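Local coordinates for protein gamma-glutamyltranspeptidase (Ggt) (Helicobacter pylori 26695, PDB 5BPK) that probably transfers or hydrolyses the gamma-glutamyl group of glutathione and related compounds, as an N-terminal nucleophile (Ntn) hydrolase, at residues A[80-92]-A[137-150]. Sequence-based numbering, arbitrary orientation.
With EDO (1,2-ethanediol), chain M; EDO (1,2-ethanediol), chain P.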
ATOM      1  N   GLY A  80       3.273   7.926   5.543  1.00 11.04           N
ATOM      2  CA  GLY A  80       2.178   8.895   5.526  1.00 10.53           C
ATOM      3  C   GLY A  80       2.639  10.151   4.804  1.00  8.72           C
ATOM      4  O   GLY A  80       3.823  10.509   4.858  1.00 12.81           O
ATOM      5  N   ASN A  81       1.732  10.810   4.098  1.00  9.83           N
ATOM      6  CA  ASN A  81       2.132  11.837   3.143  1.00  9.77           C
ATOM      7  C   ASN A  81       1.006  12.700   2.619  1.00 10.42           C
ATOM      8  O   ASN A  81      -0.171  12.297   2.632  1.00 10.72           O
ATOM      9  CB  ASN A  81       2.770  11.165   1.920  1.00 10.86           C
ATOM     10  CG  ASN A  81       1.769  10.349   1.124  1.00  8.36           C
ATOM     11  OD1 ASN A  81       1.129  10.876   0.196  1.00 10.01           O
ATOM     12  ND2 ASN A  81       1.597   9.063   1.497  1.00 10.97           N
ATOM     13  N   ILE A  82       1.400  13.871   2.114  1.00 11.45           N
ATOM     14  CA  ILE A  82       0.633  14.586   1.090  1.00 11.29           C
ATOM     15  C   ILE A  82       1.366  14.646  -0.263  1.00 12.05           C
ATOM     16  O   ILE A  82       0.791  15.074  -1.256  1.00 12.21           O
ATOM     17  CB  ILE A  82       0.226  16.014   1.542  1.00 11.73           C
ATOM     18  CG1 ILE A  82       1.442  16.898   1.846  1.00 11.70           C
ATOM     19  CG2 ILE A  82      -0.674  15.935   2.766  1.00 13.34           C
ATOM     20  CD1 ILE A  82       1.080  18.351   2.088  1.00 11.80           C
ATOM     21  N   GLY A  83       2.636  14.224  -0.305  1.00 11.11           N
ATOM     22  CA  GLY A  83       3.421  14.246  -1.552  1.00 10.53           C
ATOM     23  C   GLY A  83       3.421  12.984  -2.392  1.00  9.34           C
ATOM     24  O   GLY A  83       4.199  12.882  -3.348  1.00 11.29           O
ATOM     25  N   GLY A  84       2.551  12.033  -2.051  1.00 10.02           N
ATOM     26  CA  GLY A  84       2.469  10.744  -2.747  1.00 10.87           C
ATOM     27  C   GLY A  84       1.061  10.449  -3.246  1.00 10.86           C
ATOM     28  O   GLY A  84       0.379  11.322  -3.763  1.00 10.76           O
ATOM     29  N   GLY A  85       0.618   9.210  -3.074  1.00 10.28           N
ATOM     30  CA  GLY A  85      -0.675   8.778  -3.592  1.00 11.15           C
ATOM     31  C   GLY A  85      -1.013   7.394  -3.087  1.00  9.70           C
ATOM     32  O   GLY A  85      -0.272   6.796  -2.281  1.00 10.42           O
ATOM     33  N   GLY A  86      -2.137   6.870  -3.550  1.00  8.80           N
ATOM     34  CA  GLY A  86      -2.589   5.581  -3.065  1.00 10.61           C
ATOM     35  C   GLY A  86      -3.975   5.222  -3.546  1.00  9.77           C
ATOM     36  O   GLY A  86      -4.449   5.765  -4.532  1.00  9.30           O
ATOM     37  N   PHE A  87      -4.600   4.291  -2.829  1.00 10.63           N
ATOM     38  CA  PHE A  87      -5.892   3.728  -3.182  1.00  9.68           C
ATOM     39  C   PHE A  87      -6.773   3.589  -1.953  1.00  8.63           C
ATOM     40  O   PHE A  87      -6.283   3.281  -0.852  1.00 10.29           O
ATOM     41  CB  PHE A  87      -5.714   2.336  -3.791  1.00  9.57           C
ATOM     42  CG  PHE A  87      -4.793   2.299  -4.976  1.00  9.81           C
ATOM     43  CD1 PHE A  87      -5.200   2.807  -6.202  1.00  9.59           C
ATOM     44  CD2 PHE A  87      -3.533   1.747  -4.867  1.00 11.72           C
ATOM     45  CE1 PHE A  87      -4.338   2.776  -7.305  1.00 11.60           C
ATOM     46  CE2 PHE A  87      -2.665   1.694  -5.968  1.00 12.96           C
ATOM     47  CZ  PHE A  87      -3.077   2.216  -7.190  1.00 10.96           C
ATOM     48  N   ALA A  88      -8.076   3.733  -2.148  1.00  9.96           N
ATOM     49  CA  ALA A  88      -9.047   3.442  -1.091  1.00 11.08           C
ATOM     50  C   ALA A  88     -10.102   2.523  -1.662  1.00 11.99           C
ATOM     51  O   ALA A  88     -10.716   2.842  -2.678  1.00 13.60           O
ATOM     52  CB  ALA A  88      -9.708   4.706  -0.579  1.00 12.12           C
ATOM     53  N   VAL A  89     -10.289   1.376  -1.025  1.00  9.63           N
ATOM     54  CA  VAL A  89     -11.368   0.466  -1.348  1.00 10.40           C
ATOM     55  C   VAL A  89     -12.447   0.677  -0.273  1.00 11.32           C
ATOM     56  O   VAL A  89     -12.168   0.659   0.942  1.00  9.76           O
ATOM     57  CB  VAL A  89     -10.851  -0.983  -1.452  1.00 11.12           C
ATOM     58  CG1 VAL A  89     -11.988  -1.986  -1.455  1.00 13.45           C
ATOM     59  CG2 VAL A  89     -10.015  -1.137  -2.710  1.00  9.91           C
ATOM     60  N   ILE A  90     -13.676   0.914  -0.727  1.00  9.61           N
ATOM     61  CA  ILE A  90     -14.735   1.367   0.167  1.00 11.56           C
ATOM     62  C   ILE A  90     -15.971   0.507  -0.030  1.00 10.71           C
ATOM     63  O   ILE A  90     -16.390   0.292  -1.161  1.00 12.53           O
ATOM     64  CB  ILE A  90     -15.103   2.833  -0.102  1.00 12.19           C
ATOM     65  CG1 ILE A  90     -13.879   3.742   0.116  1.00 12.73           C
ATOM     66  CG2 ILE A  90     -16.278   3.246   0.798  1.00 15.44           C
ATOM     67  CD1 ILE A  90     -14.043   5.171  -0.397  1.00 15.34           C
ATOM     68  N   HIS A  91     -16.527   0.006   1.071  1.00 11.00           N
ATOM     69  CA  HIS A  91     -17.825  -0.665   1.062  1.00 12.46           C
ATOM     70  C   HIS A  91     -18.790   0.247   1.802  1.00 12.91           C
ATOM     71  O   HIS A  91     -18.525   0.636   2.935  1.00 12.95           O
ATOM     72  CB  HIS A  91     -17.750  -2.041   1.730  1.00 12.98           C
ATOM     73  CG  HIS A  91     -19.092  -2.663   1.960  1.00 14.01           C
ATOM     74  ND1 HIS A  91     -19.729  -3.441   1.016  1.00 16.90           N
ATOM     75  CD2 HIS A  91     -19.935  -2.590   3.016  1.00 15.94           C
ATOM     76  CE1 HIS A  91     -20.900  -3.829   1.489  1.00 14.56           C
ATOM     77  NE2 HIS A  91     -21.050  -3.329   2.701  1.00 17.66           N
ATOM     78  N   LEU A  92     -19.883   0.611   1.135  1.00 13.09           N
ATOM     79  CA  LEU A  92     -20.866   1.529   1.683  1.00 13.74           C
ATOM     80  C   LEU A  92     -22.004   0.751   2.314  1.00 13.31           C
ATOM     81  O   LEU A  92     -22.278  -0.405   1.948  1.00 14.58           O
ATOM     82  CB  LEU A  92     -21.417   2.439   0.593  1.00 13.38           C
ATOM     83  CG  LEU A  92     -20.412   3.381  -0.079  1.00 16.35           C
ATOM     84  CD1 LEU A  92     -21.087   4.110  -1.224  1.00 25.10           C
ATOM     85  CD2 LEU A  92     -19.846   4.346   0.940  1.00 15.72           C
ATOM     86  N   PRO A 137       1.545  14.195  -7.286  1.00 11.84           N
ATOM     87  CA  PRO A 137       0.875  13.672  -6.082  1.00 12.67           C
ATOM     88  C   PRO A 137      -0.653  13.621  -6.179  1.00 11.66           C
ATOM     89  O   PRO A 137      -1.283  14.583  -6.658  1.00 13.04           O
ATOM     90  CB  PRO A 137       1.271  14.666  -5.001  1.00 12.31           C
ATOM     91  CG  PRO A 137       2.600  15.221  -5.468  1.00 13.04           C
ATOM     92  CD  PRO A 137       2.443  15.319  -6.965  1.00 12.65           C
ATOM     93  N   GLY A 138      -1.223  12.522  -5.692  1.00  9.50           N
ATOM     94  CA  GLY A 138      -2.662  12.303  -5.678  1.00 10.43           C
ATOM     95  C   GLY A 138      -3.338  12.323  -4.324  1.00 10.24           C
ATOM     96  O   GLY A 138      -4.560  12.403  -4.267  1.00 11.11           O
ATOM     97  N   THR A 139      -2.567  12.225  -3.230  1.00 10.93           N
ATOM     98  CA  THR A 139      -3.167  12.075  -1.894  1.00 10.35           C
ATOM     99  C   THR A 139      -4.180  13.148  -1.522  1.00 10.23           C
ATOM    100  O   THR A 139      -5.256  12.821  -1.049  1.00 10.77           O
ATOM    101  CB  THR A 139      -2.092  11.980  -0.821  1.00  9.26           C
ATOM    102  OG1 THR A 139      -1.359  10.772  -1.051  1.00  9.66           O
ATOM    103  CG2 THR A 139      -2.675  11.993   0.607  1.00 11.42           C
ATOM    104  N   VAL A 140      -3.841  14.419  -1.722  1.00 11.13           N
ATOM    105  CA  VAL A 140      -4.750  15.480  -1.298  1.00 10.55           C
ATOM    106  C   VAL A 140      -6.068  15.414  -2.090  1.00  9.96           C
ATOM    107  O   VAL A 140      -7.173  15.556  -1.521  1.00 11.86           O
ATOM    108  CB  VAL A 140      -4.101  16.866  -1.415  1.00  9.92           C
ATOM    109  CG1 VAL A 140      -5.119  17.955  -1.143  1.00 13.20           C
ATOM    110  CG2 VAL A 140      -2.907  16.971  -0.431  1.00 13.92           C
ATOM    111  N   ALA A 141      -5.948  15.158  -3.387  1.00 11.19           N
ATOM    112  CA  ALA A 141      -7.115  14.981  -4.249  1.00 10.59           C
ATOM    113  C   ALA A 141      -7.956  13.772  -3.818  1.00  9.83           C
ATOM    114  O   ALA A 141      -9.192  13.818  -3.865  1.00 12.20           O
ATOM    115  CB  ALA A 141      -6.682  14.860  -5.699  1.00 12.53           C
ATOM    116  N   GLY A 142      -7.283  12.700  -3.400  1.00  9.85           N
ATOM    117  CA  GLY A 142      -7.962  11.497  -2.949  1.00 11.12           C
ATOM    118  C   GLY A 142      -8.733  11.726  -1.665  1.00 10.98           C
ATOM    119  O   GLY A 142      -9.888  11.296  -1.542  1.00 12.13           O
ATOM    120  N   MET A 143      -8.097  12.392  -0.698  1.00 10.85           N
ATOM    121  CA  MET A 143      -8.774  12.694   0.565  1.00 12.14           C
ATOM    122  C   MET A 143     -10.021  13.526   0.322  1.00 13.71           C
ATOM    123  O   MET A 143     -11.088  13.217   0.863  1.00 13.85           O
ATOM    124  CB  MET A 143      -7.852  13.432   1.542  1.00 12.77           C
ATOM    125  CG  MET A 143      -6.648  12.630   2.036  1.00 13.08           C
ATOM    126  SD  MET A 143      -7.018  11.069   2.861  1.00 13.95           S
ATOM    127  CE  MET A 143      -6.494   9.903   1.622  1.00 17.22           C
ATOM    128  N   GLU A 144      -9.902  14.561  -0.508  1.00 13.42           N
ATOM    129  CA  GLU A 144     -11.046  15.431  -0.766  1.00 14.48           C
ATOM    130  C   GLU A 144     -12.162  14.698  -1.521  1.00 14.29           C
ATOM    131  O   GLU A 144     -13.351  14.856  -1.209  1.00 13.76           O
ATOM    132  CB  GLU A 144     -10.629  16.683  -1.537  1.00 15.41           C
ATOM    133  CG  GLU A 144     -11.771  17.681  -1.666  1.00 21.11           C
ATOM    134  CD  GLU A 144     -11.386  18.918  -2.435  1.00 21.76           C
ATOM    135  OE1 GLU A 144     -11.099  19.933  -1.780  1.00 27.67           O
ATOM    136  OE2 GLU A 144     -11.364  18.864  -3.687  1.00 25.39           O
ATOM    137  N   ALA A 145     -11.783  13.912  -2.520  1.00 13.79           N
ATOM    138  CA  ALA A 145     -12.746  13.159  -3.325  1.00 14.21           C
ATOM    139  C   ALA A 145     -13.623  12.244  -2.471  1.00 13.72           C
ATOM    140  O   ALA A 145     -14.853  12.244  -2.610  1.00 14.40           O
ATOM    141  CB  ALA A 145     -12.025  12.357  -4.400  1.00 14.32           C
ATOM    142  N   MET A 146     -13.017  11.469  -1.577  1.00 12.90           N
ATOM    143  CA  MET A 146     -13.844  10.577  -0.756  1.00 15.29           C
ATOM    144  C   MET A 146     -14.686  11.359   0.258  1.00 14.16           C
ATOM    145  O   MET A 146     -15.843  11.021   0.482  1.00 14.89           O
ATOM    146  CB  MET A 146     -13.054   9.428  -0.114  1.00 18.77           C
ATOM    147  CG  MET A 146     -12.074   9.762   0.957  1.00 17.42           C
ATOM    148  SD  MET A 146     -11.363   8.184   1.516  1.00 23.96           S
ATOM    149  CE  MET A 146      -9.642   8.416   1.121  1.00 24.33           C
ATOM    150  N   LEU A 147     -14.138  12.428   0.826  1.00 14.09           N
ATOM    151  CA  LEU A 147     -14.910  13.245   1.761  1.00 14.26           C
ATOM    152  C   LEU A 147     -16.131  13.857   1.079  1.00 15.50           C
ATOM    153  O   LEU A 147     -17.253  13.793   1.606  1.00 15.87           O
ATOM    154  CB  LEU A 147     -14.048  14.363   2.335  1.00 14.70           C
ATOM    155  CG  LEU A 147     -14.704  15.130   3.478  1.00 16.25           C
ATOM    156  CD1 LEU A 147     -15.016  14.191   4.647  1.00 19.06           C
ATOM    157  CD2 LEU A 147     -13.813  16.271   3.910  1.00 16.94           C
ATOM    158  N   LYS A 148     -15.916  14.446  -0.092  1.00 14.32           N
ATOM    159  CA  LYS A 148     -17.008  15.071  -0.834  1.00 16.70           C
ATOM    160  C   LYS A 148     -18.111  14.084  -1.208  1.00 15.83           C
ATOM    161  O   LYS A 148     -19.286  14.401  -1.075  1.00 19.21           O
ATOM    162  CB  LYS A 148     -16.495  15.799  -2.074  1.00 18.65           C
ATOM    163  CG  LYS A 148     -15.912  17.161  -1.761  1.00 24.68           C
ATOM    164  CD  LYS A 148     -15.649  17.978  -3.032  1.00 31.87           C
ATOM    165  CE  LYS A 148     -15.200  19.398  -2.698  1.00 35.95           C
ATOM    166  NZ  LYS A 148     -15.199  20.295  -3.892  1.00 40.61           N
ATOM    167  N   LYS A 149     -17.740  12.893  -1.676  1.00 16.27           N
ATOM    168  CA  LYS A 149     -18.735  11.938  -2.183  1.00 16.38           C
ATOM    169  C   LYS A 149     -19.466  11.176  -1.074  1.00 15.99           C
ATOM    170  O   LYS A 149     -20.663  10.898  -1.207  1.00 17.98           O
ATOM    171  CB  LYS A 149     -18.081  10.949  -3.141  1.00 17.98           C
ATOM    172  CG  LYS A 149     -19.032  10.220  -4.062  1.00 21.94           C
ATOM    173  CD  LYS A 149     -18.290   9.591  -5.236  1.00 26.51           C
ATOM    174  CE  LYS A 149     -19.250   9.040  -6.285  1.00 29.82           C
ATOM    175  NZ  LYS A 149     -18.520   8.583  -7.513  1.00 29.35           N
ATOM    176  N   TYR A 150     -18.751  10.849   0.006  1.00 15.49           N
ATOM    177  CA  TYR A 150     -19.249   9.904   1.010  1.00 16.20           C
ATOM    178  C   TYR A 150     -19.118  10.324   2.472  1.00 16.68           C
ATOM    179  O   TYR A 150     -19.614   9.613   3.338  1.00 17.30           O
ATOM    180  CB  TYR A 150     -18.574   8.541   0.839  1.00 14.76           C
ATOM    181  CG  TYR A 150     -18.786   7.887  -0.503  1.00 16.70           C
ATOM    182  CD1 TYR A 150     -20.068   7.536  -0.937  1.00 20.37           C
ATOM    183  CD2 TYR A 150     -17.711   7.597  -1.340  1.00 20.21           C
ATOM    184  CE1 TYR A 150     -20.272   6.937  -2.170  1.00 18.36           C
ATOM    185  CE2 TYR A 150     -17.908   6.984  -2.586  1.00 21.18           C
ATOM    186  CZ  TYR A 150     -19.189   6.661  -2.994  1.00 19.44           C
ATOM    187  OH  TYR A 150     -19.401   6.057  -4.214  1.00 21.99           O
TER
HETATM  188  C1  EDO M 409     -14.581  13.659  -6.613  1.00 41.14           C
HETATM  189  O1  EDO M 409     -14.329  12.787  -7.715  1.00 42.53           O
HETATM  190  C2  EDO M 409     -15.490  12.961  -5.606  1.00 39.54           C
HETATM  191  O2  EDO M 409     -16.029  13.905  -4.671  1.00 37.76           O
HETATM  192  C1  EDO P 702     -21.714  -3.854   5.710  1.00 32.17           C
HETATM  193  O1  EDO P 702     -21.762  -4.459   7.021  1.00 28.56           O
HETATM  194  C2  EDO P 702     -23.007  -3.121   5.377  1.00 32.67           C
HETATM  195  O2  EDO P 702     -23.489  -3.448   4.058  1.00 35.14           O
HETATM  196  O   HOH W   1      -1.350  15.256  -2.906  1.00 12.39           O
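In the layered alpha/beta core of this Ntn-hydrolase, strand 85-91 lies against helix 139-150, their axes 7.8 Å apart at closest and 26° from parallel, and the glycine-rich turn before the strand meets the first turn of the helix. Gly-85, where the strand begins, lies about 9 Å from the bound dihydro-oxazolyl amino acid. The carbonyl O of Gly-84 takes two N-H groups, from Gly-138 N (2.8 Å) and Thr-139 N (3.1 Å), the first nearer the carbonyl plane. Asn-81 folds back in an Asx motif: its OD1 accepts from Gly-84 N, which sits above the amide plane, and from the hydroxyl of Thr-139, OG1 to OD1 2.8 Å. One amide oxygen thus shapes the turn and ties it to the helix; a CB on Gly-84 would run into it. Threonine suits the place because its OG1, anti to the carbonyl carbon (chi1 -65°), donates, while its CG2 methyl lies against Asn-81 O, a buried oxygen with no hydrogen-bond partner. A water bridges Ile-82 O and Val-140 N, beside the apolar touch of Ile-82 CB on Val-140 CG2 (3.8 Å). Ala-88 is small enough to meet the methyl end of Met-146, CB to CE 4.1 Å. The branched Leu-92 lays CD2 over one face of the Tyr-150 ring, 4.1 Å from its centroid, a CH-pi contact; the aliphatic CG of Lys-149 covers the opposite face. Helix 61-75 packs on Met-146 and Ile-82, strand 97-102 pairs with strand 85-91, and a strand of the partner chain continues the sheet on its other edge.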